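Local coordinates for kappa-carrageenase (Zobellia galactanivorans, PDB 5OCR), which probably hydrolyses kappa-carrageenan, a red-algal cell-wall galactan, through the family 16 glycoside hydrolase domain that makes up most of this chain, at residues S88-S93 and T236-L241. Numbering follows the deposited sequence.
Sequences SGIFKS and TLSLGL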
ATOM      1  N   SER A  88      -4.460 -11.836   5.609  1.00 19.19           N
ATOM      2  CA  SER A  88      -3.226 -11.060   5.619  1.00 20.51           C
ATOM      3  C   SER A  88      -3.066 -10.163   6.803  1.00 21.31           C
ATOM      4  O   SER A  88      -3.797 -10.260   7.813  1.00 20.53           O
ATOM      5  CB  SER A  88      -3.060 -10.370   4.258  1.00 20.97           C
ATOM      6  OG  SER A  88      -1.713  -9.879   4.157  1.00 21.31           O
ATOM      7  N   GLY A  89      -2.034  -9.316   6.749  1.00 19.34           N
ATOM      8  CA  GLY A  89      -1.771  -8.431   7.906  1.00 20.11           C
ATOM      9  C   GLY A  89      -1.601  -6.984   7.462  1.00 20.93           C
ATOM     10  O   GLY A  89      -1.234  -6.740   6.299  1.00 19.76           O
ATOM     11  N   ILE A  90      -1.873  -6.018   8.350  1.00 19.13           N
ATOM     12  CA  ILE A  90      -1.946  -4.616   7.940  1.00 18.42           C
ATOM     13  C   ILE A  90      -1.679  -3.719   9.135  1.00 19.63           C
ATOM     14  O   ILE A  90      -2.202  -4.007  10.192  1.00 20.17           O
ATOM     15  CB  ILE A  90      -3.275  -4.252   7.261  1.00 17.96           C
ATOM     16  CG1 ILE A  90      -3.377  -2.717   7.013  1.00 18.07           C
ATOM     17  CG2 ILE A  90      -4.497  -4.743   8.085  1.00 17.91           C
ATOM     18  CD1 ILE A  90      -4.513  -2.347   6.019  1.00 18.77           C
ATOM     19  N   PHE A  91      -0.803  -2.718   8.974  1.00 17.72           N
ATOM     20  CA  PHE A  91      -0.716  -1.627   9.908  1.00 18.26           C
ATOM     21  C   PHE A  91      -1.436  -0.434   9.325  1.00 18.14           C
ATOM     22  O   PHE A  91      -1.034   0.078   8.253  1.00 17.99           O
ATOM     23  CB  PHE A  91       0.743  -1.188  10.135  1.00 18.31           C
ATOM     24  CG  PHE A  91       1.527  -2.135  10.960  1.00 19.29           C
ATOM     25  CD1 PHE A  91       1.381  -2.159  12.345  1.00 19.38           C
ATOM     26  CD2 PHE A  91       2.442  -2.974  10.372  1.00 20.65           C
ATOM     27  CE1 PHE A  91       2.134  -3.063  13.133  1.00 21.20           C
ATOM     28  CE2 PHE A  91       3.212  -3.826  11.170  1.00 21.30           C
ATOM     29  CZ  PHE A  91       3.046  -3.881  12.552  1.00 20.55           C
ATOM     30  N   LYS A  92      -2.538  -0.032   9.958  1.00 18.35           N
ATOM     31  CA  LYS A  92      -3.338   1.182   9.530  1.00 18.29           C
ATOM     32  C   LYS A  92      -3.380   2.144  10.673  1.00 18.42           C
ATOM     33  O   LYS A  92      -3.879   1.811  11.776  1.00 18.98           O
ATOM     34  CB  LYS A  92      -4.725   0.787   9.096  1.00 19.30           C
ATOM     35  CG  LYS A  92      -5.492   2.057   8.617  1.00 20.02           C
ATOM     36  CD  LYS A  92      -6.970   1.654   8.357  1.00 24.14           C
ATOM     37  CE  LYS A  92      -7.673   2.997   8.049  1.00 23.87           C
ATOM     38  NZ  LYS A  92      -9.140   2.662   7.810  1.00 26.72           N
ATOM     39  N   SER A  93      -2.827   3.349  10.494  1.00 18.34           N
ATOM     40  CA  SER A  93      -2.849   4.294  11.629  1.00 18.62           C
ATOM     41  C   SER A  93      -4.294   4.715  12.008  1.00 18.99           C
ATOM     42  O   SER A  93      -5.152   5.004  11.120  1.00 19.39           O
ATOM     43  CB  SER A  93      -1.987   5.534  11.387  1.00 17.64           C
ATOM     44  OG  SER A  93      -2.502   6.303  10.285  1.00 19.03           O
ATOM     45  N   THR A 236      -0.723   3.551   5.898  1.00 17.20           N
ATOM     46  CA  THR A 236      -1.054   2.077   5.787  1.00 17.72           C
ATOM     47  C   THR A 236       0.125   1.283   5.300  1.00 17.16           C
ATOM     48  O   THR A 236       0.705   1.675   4.305  1.00 16.59           O
ATOM     49  CB  THR A 236      -2.274   1.858   4.905  1.00 18.19           C
ATOM     50  OG1 THR A 236      -3.328   2.773   5.380  1.00 19.12           O
ATOM     51  CG2 THR A 236      -2.783   0.362   5.077  1.00 19.28           C
ATOM     52  N   LEU A 237       0.463   0.190   5.988  1.00 16.85           N
ATOM     53  CA  LEU A 237       1.409  -0.812   5.410  1.00 17.40           C
ATOM     54  C   LEU A 237       0.640  -2.129   5.345  1.00 17.87           C
ATOM     55  O   LEU A 237       0.074  -2.585   6.384  1.00 18.75           O
ATOM     56  CB  LEU A 237       2.573  -0.965   6.380  1.00 18.20           C
ATOM     57  CG  LEU A 237       3.498   0.236   6.593  1.00 19.28           C
ATOM     58  CD1 LEU A 237       4.136   0.195   8.008  1.00 21.14           C
ATOM     59  CD2 LEU A 237       4.530   0.233   5.487  1.00 19.72           C
ATOM     60  N   SER A 238       0.589  -2.745   4.173  1.00 17.37           N
ATOM     61  CA  SER A 238      -0.182  -4.000   4.116  1.00 18.11           C
ATOM     62  C   SER A 238       0.398  -4.919   3.035  1.00 18.28           C
ATOM     63  O   SER A 238       1.076  -4.468   2.098  1.00 18.38           O
ATOM     64  CB  SER A 238      -1.615  -3.657   3.859  1.00 19.39           C
ATOM     65  OG  SER A 238      -1.769  -3.020   2.579  1.00 20.10           O
ATOM     66  N   LEU A 239       0.038  -6.202   3.143  1.00 17.69           N
ATOM     67  CA  LEU A 239       0.476  -7.211   2.162  1.00 17.78           C
ATOM     68  C   LEU A 239      -0.782  -7.670   1.373  1.00 18.71           C
ATOM     69  O   LEU A 239      -1.678  -8.322   1.937  1.00 20.40           O
ATOM     70  CB  LEU A 239       1.235  -8.389   2.863  1.00 17.39           C
ATOM     71  CG  LEU A 239       1.756  -9.435   1.895  1.00 18.26           C
ATOM     72  CD1 LEU A 239       2.811  -8.875   0.905  1.00 18.46           C
ATOM     73  CD2 LEU A 239       2.392 -10.550   2.759  1.00 18.81           C
ATOM     74  N   GLY A 240      -0.865  -7.262   0.111  1.00 18.26           N
ATOM     75  CA  GLY A 240      -2.024  -7.546  -0.715  1.00 19.23           C
ATOM     76  C   GLY A 240      -1.893  -8.851  -1.452  1.00 19.41           C
ATOM     77  O   GLY A 240      -0.767  -9.391  -1.561  1.00 20.21           O
ATOM     78  N   LEU A 241      -3.024  -9.473  -1.835  1.00 19.30           N
ATOM     79  CA  LEU A 241      -3.007 -10.655  -2.687  1.00 19.77           C
ATOM     80  C   LEU A 241      -3.158 -10.289  -4.129  1.00 19.68           C
ATOM     81  O   LEU A 241      -3.860  -9.312  -4.504  1.00 20.01           O
ATOM     82  CB  LEU A 241      -4.203 -11.561  -2.237  1.00 20.21           C
ATOM     83  CG  LEU A 241      -4.202 -12.998  -2.669  1.00 20.77           C
ATOM     84  CD1 LEU A 241      -3.017 -13.731  -2.069  1.00 20.43           C
ATOM     85  CD2 LEU A 241      -5.545 -13.661  -2.271  1.00 19.82           C
TER
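Phe91 and Leu237 form the hydrogen-bonded pair that joins these antiparallel strands: Phe91 N donates to Leu237 O at 2.7 Å, and Leu237 N returns the bond to Phe91 O at 2.7 Å, each donor in the carbonyl plane. CA-H...O contacts run from Ile90 CA to Leu237 O and from Thr236 CA to Phe91 O. Toward Ser88 the strands part, and Leu239 N reaches Gly89 O only weakly, at 3.4 Å. A side chain takes over there: with its hydroxyl anti to the backbone N (chi1 -166°), Ser88 OG donates to Leu239 O at 2.7 Å, tilted 16° from the carbonyl plane. An alanine in place of Ser88 would probably take this donor from the Leu239 carbonyl, leaving the strands joined here mainly by the weak Gly89 bond. Ile90 N bonds to Asn57 OD1, and Ser88 O to Asn60 ND2.

Ile90, Lys92, Thr236 and Ser238 share one face. Beta-branched Ile90 and Thr236 suit extended chain, and their methyls meet; small Ser238 lets Ile90 CG1 lie against its CB at 3.7 Å. Ser238 OG bonds to Trp120 and Ser118, and the extended Lys92 carries NZ to Asn46 O and Tyr122. On the other face apolar Phe91 and Leu237 touch at their CB atoms, and the Phe91 ring packs edge-to-face with Trp41. Strand 54-55 and Ile42 bond to the backbone of 88-93, strand 67-74 packs against Phe91, and strand 115-122 lies beyond strand 233-241 in the jellyroll.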